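Local structure of glycosyl hydrolase, family 38 (Enterococcus faecalis, 5KBP) at residues 29-40 with 60-68; 566-574 with 752-760. The protein probably hydrolyses alpha-mannosidic linkages as an alpha-mannosidase of glycoside hydrolase family 38. All blocks are in the same frame, centred on the assembly; numbering follows the deposited sequence.

Interaction 1 (29-40 with 60-68). With SO4 (sulfate ion), chain C.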
loop_
_atom_site.group_PDB
_atom_site.type_symbol
_atom_site.label_atom_id
_atom_site.label_comp_id
_atom_site.label_asym_id
_atom_site.label_seq_id
_atom_site.Cartn_x
_atom_site.Cartn_y
_atom_site.Cartn_z
ATOM N N HIS A 29 3.779 -13.160 6.420
ATOM C CA HIS A 29 2.446 -13.288 6.999
ATOM C C HIS A 29 1.895 -14.697 6.828
ATOM O O HIS A 29 1.298 -15.254 7.757
ATOM C CB HIS A 29 1.503 -12.267 6.365
ATOM C CG HIS A 29 0.159 -12.198 7.018
ATOM N ND1 HIS A 29 -0.945 -11.662 6.389
ATOM C CD2 HIS A 29 -0.260 -12.591 8.244
ATOM C CE1 HIS A 29 -1.986 -11.730 7.199
ATOM N NE2 HIS A 29 -1.598 -12.291 8.331
ATOM N N MET A 30 2.081 -15.291 5.646
ATOM C CA MET A 30 1.595 -16.649 5.426
ATOM C C MET A 30 2.355 -17.663 6.270
ATOM O O MET A 30 1.811 -18.723 6.601
ATOM C CB MET A 30 1.688 -17.009 3.944
ATOM C CG MET A 30 0.770 -16.198 3.041
ATOM S SD MET A 30 -0.976 -16.336 3.475
ATOM C CE MET A 30 -1.246 -14.788 4.338
ATOM N N ARG A 31 3.604 -17.360 6.624
ATOM C CA ARG A 31 4.343 -18.218 7.541
ATOM C C ARG A 31 3.923 -17.995 8.987
ATOM O O ARG A 31 4.081 -18.896 9.817
ATOM C CB ARG A 31 5.844 -17.990 7.375
ATOM C CG ARG A 31 6.408 -18.617 6.111
ATOM C CD ARG A 31 7.840 -18.194 5.840
ATOM N NE ARG A 31 8.384 -18.891 4.678
ATOM C CZ ARG A 31 8.241 -18.480 3.421
ATOM N NH1 ARG A 31 7.567 -17.369 3.155
ATOM N NH2 ARG A 31 8.772 -19.182 2.427
ATOM N N LEU A 32 3.385 -16.814 9.304
ATOM C CA LEU A 32 2.817 -16.593 10.629
ATOM C C LEU A 32 1.580 -17.456 10.842
ATOM O O LEU A 32 1.327 -17.924 11.958
ATOM C CB LEU A 32 2.480 -15.114 10.818
ATOM C CG LEU A 32 1.960 -14.712 12.198
ATOM C CD1 LEU A 32 3.034 -14.921 13.252
ATOM C CD2 LEU A 32 1.468 -13.269 12.208
ATOM N N ILE A 33 0.800 -17.678 9.781
ATOM C CA ILE A 33 -0.382 -18.528 9.891
ATOM C C ILE A 33 0.025 -19.957 10.224
ATOM O O ILE A 33 -0.607 -20.621 11.053
ATOM C CB ILE A 33 -1.207 -18.465 8.592
ATOM C CG1 ILE A 33 -1.470 -17.009 8.199
ATOM C CG2 ILE A 33 -2.517 -19.221 8.756
ATOM C CD1 ILE A 33 -2.230 -16.225 9.240
ATOM N N GLU A 34 1.088 -20.449 9.582
ATOM C CA GLU A 34 1.574 -21.794 9.873
ATOM C C GLU A 34 2.045 -21.909 11.319
ATOM O O GLU A 34 1.788 -22.920 11.984
ATOM C CB GLU A 34 2.706 -22.163 8.915
ATOM C CG GLU A 34 2.267 -22.345 7.470
ATOM C CD GLU A 34 3.424 -22.665 6.544
ATOM O OE1 GLU A 34 4.590 -22.499 6.964
ATOM O OE2 GLU A 34 3.170 -23.081 5.395
ATOM N N LEU A 35 2.731 -20.880 11.822
ATOM C CA LEU A 35 3.244 -20.923 13.187
ATOM C C LEU A 35 2.108 -20.997 14.201
ATOM O O LEU A 35 2.102 -21.867 15.079
ATOM C CB LEU A 35 4.123 -19.702 13.455
ATOM C CG LEU A 35 4.567 -19.510 14.906
ATOM C CD1 LEU A 35 5.486 -20.636 15.345
ATOM C CD2 LEU A 35 5.244 -18.164 15.089
ATOM N N VAL A 36 1.134 -20.089 14.092
ATOM C CA VAL A 36 0.039 -20.060 15.057
ATOM C C VAL A 36 -0.828 -21.308 14.936
ATOM O O VAL A 36 -1.344 -21.810 15.942
ATOM C CB VAL A 36 -0.785 -18.770 14.884
ATOM C CG1 VAL A 36 -1.975 -18.753 15.837
ATOM C CG2 VAL A 36 0.096 -17.549 15.109
ATOM N N ASP A 37 -1.000 -21.834 13.720
ATOM C CA ASP A 37 -1.724 -23.093 13.562
ATOM C C ASP A 37 -1.055 -24.211 14.350
ATOM O O ASP A 37 -1.735 -25.021 14.994
ATOM C CB ASP A 37 -1.821 -23.476 12.085
ATOM C CG ASP A 37 -2.843 -22.651 11.331
ATOM O OD1 ASP A 37 -3.707 -22.026 11.981
ATOM O OD2 ASP A 37 -2.788 -22.638 10.083
ATOM N N ASN A 38 0.277 -24.270 14.317
ATOM C CA ASN A 38 1.000 -25.319 15.025
ATOM C C ASN A 38 1.039 -25.079 16.530
ATOM O O ASN A 38 1.038 -26.041 17.304
ATOM C CB ASN A 38 2.420 -25.444 14.471
ATOM C CG ASN A 38 2.447 -26.004 13.061
ATOM O OD1 ASN A 38 1.613 -26.834 12.696
ATOM N ND2 ASN A 38 3.405 -25.552 12.260
ATOM N N VAL A 39 1.078 -23.816 16.963
ATOM C CA VAL A 39 1.054 -23.530 18.394
ATOM C C VAL A 39 -0.292 -23.919 18.991
ATOM O O VAL A 39 -0.357 -24.553 20.052
ATOM C CB VAL A 39 1.385 -22.050 18.654
ATOM C CG1 VAL A 39 1.151 -21.702 20.117
ATOM C CG2 VAL A 39 2.821 -21.757 18.263
ATOM N N LEU A 40 -1.387 -23.550 18.320
ATOM C CA LEU A 40 -2.709 -23.974 18.770
ATOM C C LEU A 40 -2.847 -25.490 18.744
ATOM O O LEU A 40 -3.555 -26.062 19.580
ATOM C CB LEU A 40 -3.791 -23.326 17.907
ATOM C CG LEU A 40 -3.880 -21.799 17.967
ATOM C CD1 LEU A 40 -4.997 -21.281 17.072
ATOM C CD2 LEU A 40 -4.078 -21.336 19.398
ATOM N N ILE A 60 -0.043 -9.974 16.483
ATOM C CA ILE A 60 0.024 -11.323 15.926
ATOM C C ILE A 60 -1.356 -11.968 15.935
ATOM O O ILE A 60 -1.738 -12.670 14.990
ATOM C CB ILE A 60 1.055 -12.166 16.701
ATOM C CG1 ILE A 60 2.465 -11.605 16.497
ATOM C CG2 ILE A 60 0.988 -13.631 16.283
ATOM C CD1 ILE A 60 3.540 -12.373 17.232
ATOM N N LEU A 61 -2.131 -11.727 16.996
ATOM C CA LEU A 61 -3.498 -12.237 17.044
ATOM C C LEU A 61 -4.347 -11.633 15.931
ATOM O O LEU A 61 -5.126 -12.339 15.280
ATOM C CB LEU A 61 -4.118 -11.938 18.410
ATOM C CG LEU A 61 -3.375 -12.440 19.650
ATOM C CD1 LEU A 61 -3.953 -11.814 20.905
ATOM C CD2 LEU A 61 -3.447 -13.955 19.731
ATOM N N ASP A 62 -4.207 -10.325 15.699
ATOM C CA ASP A 62 -4.980 -9.670 14.649
ATOM C C ASP A 62 -4.571 -10.164 13.267
ATOM O O ASP A 62 -5.432 -10.434 12.420
ATOM C CB ASP A 62 -4.812 -8.152 14.745
ATOM C CG ASP A 62 -5.345 -7.589 16.046
ATOM O OD1 ASP A 62 -6.245 -8.217 16.640
ATOM O OD2 ASP A 62 -4.865 -6.517 16.473
ATOM N N ASP A 63 -3.264 -10.287 13.022
ATOM C CA ASP A 63 -2.794 -10.732 11.715
ATOM C C ASP A 63 -3.210 -12.167 11.423
ATOM O O ASP A 63 -3.396 -12.531 10.258
ATOM C CB ASP A 63 -1.274 -10.596 11.627
ATOM C CG ASP A 63 -0.809 -9.156 11.732
ATOM O OD1 ASP A 63 -1.598 -8.250 11.393
ATOM O OD2 ASP A 63 0.348 -8.931 12.147
ATOM N N TYR A 64 -3.362 -12.990 12.462
ATOM C CA TYR A 64 -3.764 -14.376 12.262
ATOM C C TYR A 64 -5.253 -14.489 11.960
ATOM O O TYR A 64 -5.658 -15.276 11.098
ATOM C CB TYR A 64 -3.405 -15.206 13.496
ATOM C CG TYR A 64 -3.855 -16.652 13.434
ATOM C CD1 TYR A 64 -3.181 -17.578 12.647
ATOM C CD2 TYR A 64 -4.945 -17.093 14.173
ATOM C CE1 TYR A 64 -3.586 -18.902 12.595
ATOM C CE2 TYR A 64 -5.357 -18.415 14.126
ATOM C CZ TYR A 64 -4.674 -19.315 13.335
ATOM O OH TYR A 64 -5.078 -20.631 13.285
ATOM N N LEU A 65 -6.081 -13.704 12.652
ATOM C CA LEU A 65 -7.524 -13.820 12.502
ATOM C C LEU A 65 -8.054 -13.144 11.246
ATOM O O LEU A 65 -9.174 -13.448 10.824
ATOM C CB LEU A 65 -8.230 -13.244 13.731
ATOM C CG LEU A 65 -8.075 -14.074 15.003
ATOM C CD1 LEU A 65 -8.989 -13.539 16.084
ATOM C CD2 LEU A 65 -8.372 -15.538 14.725
ATOM N N GLN A 66 -7.287 -12.239 10.635
ATOM C CA GLN A 66 -7.747 -11.655 9.380
ATOM C C GLN A 66 -7.636 -12.637 8.221
ATOM O O GLN A 66 -8.303 -12.447 7.199
ATOM C CB GLN A 66 -6.980 -10.366 9.067
ATOM C CG GLN A 66 -5.537 -10.554 8.636
ATOM C CD GLN A 66 -4.980 -9.313 7.966
ATOM O OE1 GLN A 66 -5.729 -8.499 7.423
ATOM N NE2 GLN A 66 -3.664 -9.159 8.004
ATOM N N VAL A 67 -6.821 -13.680 8.365
ATOM C CA VAL A 67 -6.765 -14.754 7.376
ATOM C C VAL A 67 -7.650 -15.927 7.779
ATOM O O VAL A 67 -8.294 -16.544 6.927
ATOM C CB VAL A 67 -5.308 -15.205 7.160
ATOM C CG1 VAL A 67 -5.239 -16.273 6.079
ATOM C CG2 VAL A 67 -4.445 -14.025 6.781
ATOM N N ARG A 68 -7.700 -16.253 9.073
ATOM C CA ARG A 68 -8.492 -17.367 9.591
ATOM C C ARG A 68 -9.465 -16.851 10.647
ATOM O O ARG A 68 -9.276 -17.084 11.849
ATOM C CB ARG A 68 -7.596 -18.456 10.177
ATOM C CG ARG A 68 -6.425 -18.849 9.297
ATOM C CD ARG A 68 -5.962 -20.254 9.627
ATOM N NE ARG A 68 -6.980 -21.237 9.273
ATOM C CZ ARG A 68 -6.934 -22.520 9.613
ATOM N NH1 ARG A 68 -5.918 -22.984 10.326
ATOM N NH2 ARG A 68 -7.908 -23.339 9.243
HETATM S S SO4 C . -7.781 -26.514 10.856
HETATM O O1 SO4 C . -8.853 -25.640 11.322
HETATM O O2 SO4 C . -7.558 -26.298 9.430
HETATM O O3 SO4 C . -8.161 -27.905 11.082
HETATM O O4 SO4 C . -6.555 -26.219 11.593
#
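Tyr-64 lays one face of its ring over Val-36, whose CG1 stands 3.4 Å from the ring centroid and only 5° off the ring normal, a CH-pi contact of textbook geometry. The ring is a knob in a hole formed by Ile-33, Val-36, Asp-37 and Leu-40 of helix 25-45. Its first torsion swings it away from its own backbone nitrogen and across the neighbouring helix, the two axes of the short segments being 9.6 Å apart and close to perpendicular (101°). Ile-33 CD1 touches both Tyr-64 CD1 and Val-67 CB, while farther along Leu-32 CD1 packs on Ile-60 CG2 at 3.9 Å.

Polar groups close both ends of this apolar seam. At one end His-29, buried, gives its NE2 proton to the backbone carbonyl Asp-63 O (2.6 Å, N-H...O 167°); the oxygen lies in the imidazole plane, yet the nitrogen stands well above the plane of the carbonyl. ND1 of the same ring bonds to Glu-26, so both ring nitrogens are engaged and the rotation of the imidazole is fixed. At the other end the Tyr-64 hydroxyl points at Asp-37 OD1, modelled so close that the exact length is doubtful. The same oxygen meets Arg-68 NH1 at 2.9 Å, a salt bridge whose hydrogen bond is weak and bent. A bend at chi3 carries the Arg-68 chain, its CD against Ile-33 CG2, to that carboxylate. Arg-68 NE pairs with Asp-338 of the second subunit, and NH2 binds a sulfate, probably from the crystallisation liquor, also held by Lys-71.

The arginine charge beside Asp-37 would be expected to favour the ionised carboxylate, and Arg-68 extends this intrachain joint between two N-terminal-domain helices into the dimer interface.

Interaction 2 (566-574 with 752-760)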
loop_
_atom_site.group_PDB
_atom_site.type_symbol
_atom_site.label_atom_id
_atom_site.label_comp_id
_atom_site.label_asym_id
_atom_site.label_seq_id
_atom_site.Cartn_x
_atom_site.Cartn_y
_atom_site.Cartn_z
ATOM N N GLY A 566 31.339 8.936 0.409
ATOM C CA GLY A 566 30.859 7.648 -0.037
ATOM C C GLY A 566 30.359 6.796 1.113
ATOM O O GLY A 566 30.670 7.020 2.283
ATOM N N ASP A 567 29.555 5.794 0.766
ATOM C CA ASP A 567 29.038 4.857 1.760
ATOM C C ASP A 567 28.878 3.505 1.084
ATOM O O ASP A 567 28.014 3.342 0.215
ATOM C CB ASP A 567 27.716 5.343 2.348
ATOM C CG ASP A 567 27.163 4.397 3.399
ATOM O OD1 ASP A 567 27.924 3.539 3.893
ATOM O OD2 ASP A 567 25.970 4.520 3.743
ATOM N N ILE A 568 29.707 2.543 1.481
ATOM C CA ILE A 568 29.656 1.200 0.915
ATOM C C ILE A 568 29.210 0.224 1.995
ATOM O O ILE A 568 29.646 -0.933 2.026
ATOM C CB ILE A 568 31.014 0.795 0.314
ATOM C CG1 ILE A 568 32.127 0.935 1.354
ATOM C CG2 ILE A 568 31.321 1.638 -0.917
ATOM C CD1 ILE A 568 33.482 0.485 0.856
ATOM N N GLY A 569 28.336 0.684 2.887
ATOM C CA GLY A 569 27.800 -0.172 3.925
ATOM C C GLY A 569 26.486 -0.816 3.532
ATOM O O GLY A 569 26.379 -1.431 2.467
ATOM N N ASN A 570 25.478 -0.681 4.388
ATOM C CA ASN A 570 24.161 -1.251 4.136
ATOM C C ASN A 570 23.119 -0.391 4.844
ATOM O O ASN A 570 23.426 0.688 5.360
ATOM C CB ASN A 570 24.119 -2.718 4.584
ATOM C CG ASN A 570 24.661 -2.916 5.987
ATOM O OD1 ASN A 570 24.367 -2.140 6.896
ATOM N ND2 ASN A 570 25.467 -3.955 6.167
ATOM N N GLU A 571 21.876 -0.878 4.873
ATOM C CA GLU A 571 20.806 -0.144 5.538
ATOM C C GLU A 571 21.012 -0.059 7.045
ATOM O O GLU A 571 20.395 0.793 7.695
ATOM C CB GLU A 571 19.456 -0.790 5.229
ATOM C CG GLU A 571 19.182 -0.943 3.740
ATOM C CD GLU A 571 17.770 -1.410 3.444
ATOM O OE1 GLU A 571 17.038 -0.688 2.734
ATOM O OE2 GLU A 571 17.388 -2.495 3.929
ATOM N N TYR A 572 21.864 -0.911 7.612
ATOM C CA TYR A 572 22.143 -0.886 9.043
ATOM C C TYR A 572 23.310 0.024 9.402
ATOM O O TYR A 572 23.250 0.737 10.410
ATOM C CB TYR A 572 22.450 -2.298 9.550
ATOM C CG TYR A 572 21.266 -3.233 9.623
ATOM C CD1 TYR A 572 20.470 -3.288 10.758
ATOM C CD2 TYR A 572 20.960 -4.082 8.567
ATOM C CE1 TYR A 572 19.391 -4.150 10.837
ATOM C CE2 TYR A 572 19.883 -4.948 8.636
ATOM C CZ TYR A 572 19.102 -4.978 9.772
ATOM O OH TYR A 572 18.028 -5.838 9.843
ATOM N N ILE A 573 24.378 0.003 8.607
ATOM C CA ILE A 573 25.666 0.554 9.006
ATOM C C ILE A 573 26.221 1.431 7.892
ATOM O O ILE A 573 26.154 1.073 6.710
ATOM C CB ILE A 573 26.665 -0.571 9.358
ATOM C CG1 ILE A 573 26.096 -1.456 10.470
ATOM C CG2 ILE A 573 28.012 0.008 9.771
ATOM C CD1 ILE A 573 26.990 -2.607 10.862
ATOM N N PHE A 574 26.765 2.583 8.276
ATOM C CA PHE A 574 27.504 3.446 7.368
ATOM C C PHE A 574 28.982 3.085 7.414
ATOM O O PHE A 574 29.532 2.814 8.485
ATOM C CB PHE A 574 27.312 4.919 7.744
ATOM C CG PHE A 574 28.303 5.853 7.097
ATOM C CD1 PHE A 574 28.078 6.348 5.824
ATOM C CD2 PHE A 574 29.449 6.252 7.769
ATOM C CE1 PHE A 574 28.980 7.211 5.226
ATOM C CE2 PHE A 574 30.357 7.117 7.177
ATOM C CZ PHE A 574 30.121 7.596 5.903
ATOM N N ARG A 752 21.134 9.187 3.322
ATOM C CA ARG A 752 22.165 8.161 3.206
ATOM C C ARG A 752 21.659 7.080 2.266
ATOM O O ARG A 752 20.568 6.538 2.473
ATOM C CB ARG A 752 22.522 7.569 4.572
ATOM C CG ARG A 752 23.744 6.667 4.552
ATOM C CD ARG A 752 24.155 6.241 5.952
ATOM N NE ARG A 752 23.215 5.291 6.538
ATOM C CZ ARG A 752 23.313 3.972 6.406
ATOM N NH1 ARG A 752 22.416 3.176 6.971
ATOM N NH2 ARG A 752 24.311 3.451 5.707
ATOM N N CYS A 753 22.452 6.763 1.245
ATOM C CA CYS A 753 22.021 5.910 0.145
ATOM C C CYS A 753 22.910 4.676 0.073
ATOM O O CYS A 753 24.132 4.793 -0.062
ATOM C CB CYS A 753 22.063 6.681 -1.175
ATOM S SG CYS A 753 21.358 8.350 -1.069
ATOM N N VAL A 754 22.293 3.496 0.155
ATOM C CA VAL A 754 22.990 2.221 0.062
ATOM C C VAL A 754 22.215 1.314 -0.886
ATOM O O VAL A 754 21.111 1.636 -1.326
ATOM C CB VAL A 754 23.167 1.549 1.438
ATOM C CG1 VAL A 754 24.183 2.316 2.269
ATOM C CG2 VAL A 754 21.830 1.472 2.159
ATOM N N GLY A 755 22.806 0.162 -1.195
ATOM C CA GLY A 755 22.224 -0.719 -2.191
ATOM C C GLY A 755 21.826 -2.101 -1.709
ATOM O O GLY A 755 21.243 -2.877 -2.473
ATOM N N GLU A 756 22.127 -2.429 -0.454
ATOM C CA GLU A 756 21.832 -3.752 0.078
ATOM C C GLU A 756 21.252 -3.635 1.479
ATOM O O GLU A 756 21.490 -2.655 2.190
ATOM C CB GLU A 756 23.081 -4.643 0.119
ATOM C CG GLU A 756 24.179 -4.122 1.031
ATOM C CD GLU A 756 25.208 -5.181 1.367
ATOM O OE1 GLU A 756 24.963 -6.367 1.058
ATOM O OE2 GLU A 756 26.258 -4.830 1.943
ATOM N N LEU A 757 20.484 -4.657 1.867
ATOM C CA LEU A 757 19.954 -4.721 3.225
ATOM C C LEU A 757 21.072 -4.969 4.230
ATOM O O LEU A 757 21.240 -4.207 5.189
ATOM C CB LEU A 757 18.883 -5.812 3.315
ATOM C CG LEU A 757 18.103 -6.036 4.619
ATOM C CD1 LEU A 757 16.737 -6.616 4.309
ATOM C CD2 LEU A 757 18.841 -6.952 5.596
ATOM N N GLY A 758 21.845 -6.035 4.026
ATOM C CA GLY A 758 22.938 -6.378 4.913
ATOM C C GLY A 758 22.637 -7.557 5.815
ATOM O O GLY A 758 21.944 -8.498 5.414
ATOM N N ASP A 759 23.176 -7.520 7.035
ATOM C CA ASP A 759 22.890 -8.493 8.095
ATOM C C ASP A 759 23.329 -9.879 7.637
ATOM O O ASP A 759 24.503 -10.040 7.264
ATOM C CB ASP A 759 21.419 -8.359 8.502
ATOM C CG ASP A 759 21.133 -8.970 9.860
ATOM O OD1 ASP A 759 21.331 -8.274 10.880
ATOM O OD2 ASP A 759 20.711 -10.144 9.914
ATOM N N TRP A 760 22.455 -10.886 7.632
ATOM C CA TRP A 760 22.861 -12.281 7.505
ATOM C C TRP A 760 22.974 -12.768 6.065
ATOM O O TRP A 760 23.231 -13.957 5.854
ATOM C CB TRP A 760 21.883 -13.183 8.270
ATOM C CG TRP A 760 20.466 -13.123 7.765
ATOM C CD1 TRP A 760 19.507 -12.224 8.129
ATOM C CD2 TRP A 760 19.850 -14.003 6.815
ATOM N NE1 TRP A 760 18.335 -12.486 7.462
ATOM C CE2 TRP A 760 18.519 -13.573 6.650
ATOM C CE3 TRP A 760 20.296 -15.111 6.088
ATOM C CZ2 TRP A 760 17.629 -14.213 5.788
ATOM C CZ3 TRP A 760 19.412 -15.743 5.231
ATOM C CH2 TRP A 760 18.096 -15.292 5.088
#
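Extended through chi1 (-170°) and chi2 and then turned at chi3 (71°), the Arg-752 side chain carries its guanidinium from the end of strand 745-753 into the loop after strand 555-566. Asp-567 brings OD2 to meet it: the syn lone pair accepts from Arg-752 NH2 at 2.8 Å, with carboxylate and guanidinium planes 44° apart. NH1 and NH2 together grip a single atom, Asn-570 O, end-on and close to the guanidinium plane, the NH2 bond being 2.9 Å long. A weak bond from NH2 to Ile-573 O is added, while Ser-301 and Asn-298 take NE and NH1.

The loop is shaped for this grip by its own side chains. Asp-567 OD1 accepts from Gly-569 N in an Asx turn, and Asn-570 OD1 accepts from both Tyr-572 N and Ile-573 N (2.7 Å to the latter), consistent with a curled chain whose carbonyls of Asn-570 and Ile-573 face the arginine. Val-754 CG2 packs against the Asn-570 backbone, 3.5 Å from its carbonyl carbon.

Farther along, Glu-571 N donates to Glu-756 O at 3.2 Å and more weakly to Leu-757 O. Tyr-572 sets CE2 3.8 Å from Leu-757 CD2, which lies in the ring plane at its edge. The carboxylates of Glu-571 and Glu-756 turn elsewhere, to Arg-303 and Arg-633.

One carboxylate thus offsets the charge of a buried arginine while carbonyl oxygens take up its N-H groups, and the two segments are joined by that arginine and a backbone N-H rather than strand to strand.

Overall arrangement
Interaction 1 precedes interaction 2 along the chain, and the two are in series. Their centres are 32 Å apart, and with nearest atoms about 10 Å from each other they do not touch. The first joins helix 25-45 to helix 59-65 within the N-terminal domain; the second ties the loop after strand 555-566 to the end of strand 745-753, strands of the same antiparallel sheet, both flanking strand 672-679, in the C-terminal part. One contact thus bridges a short, mostly irregular connection of 19 residues, the other closes 177 residues rich in strand. Interaction 1 itself lies at the dimer interface, whereas beside interaction 2 just the adjoining Trp-760 reaches the second subunit.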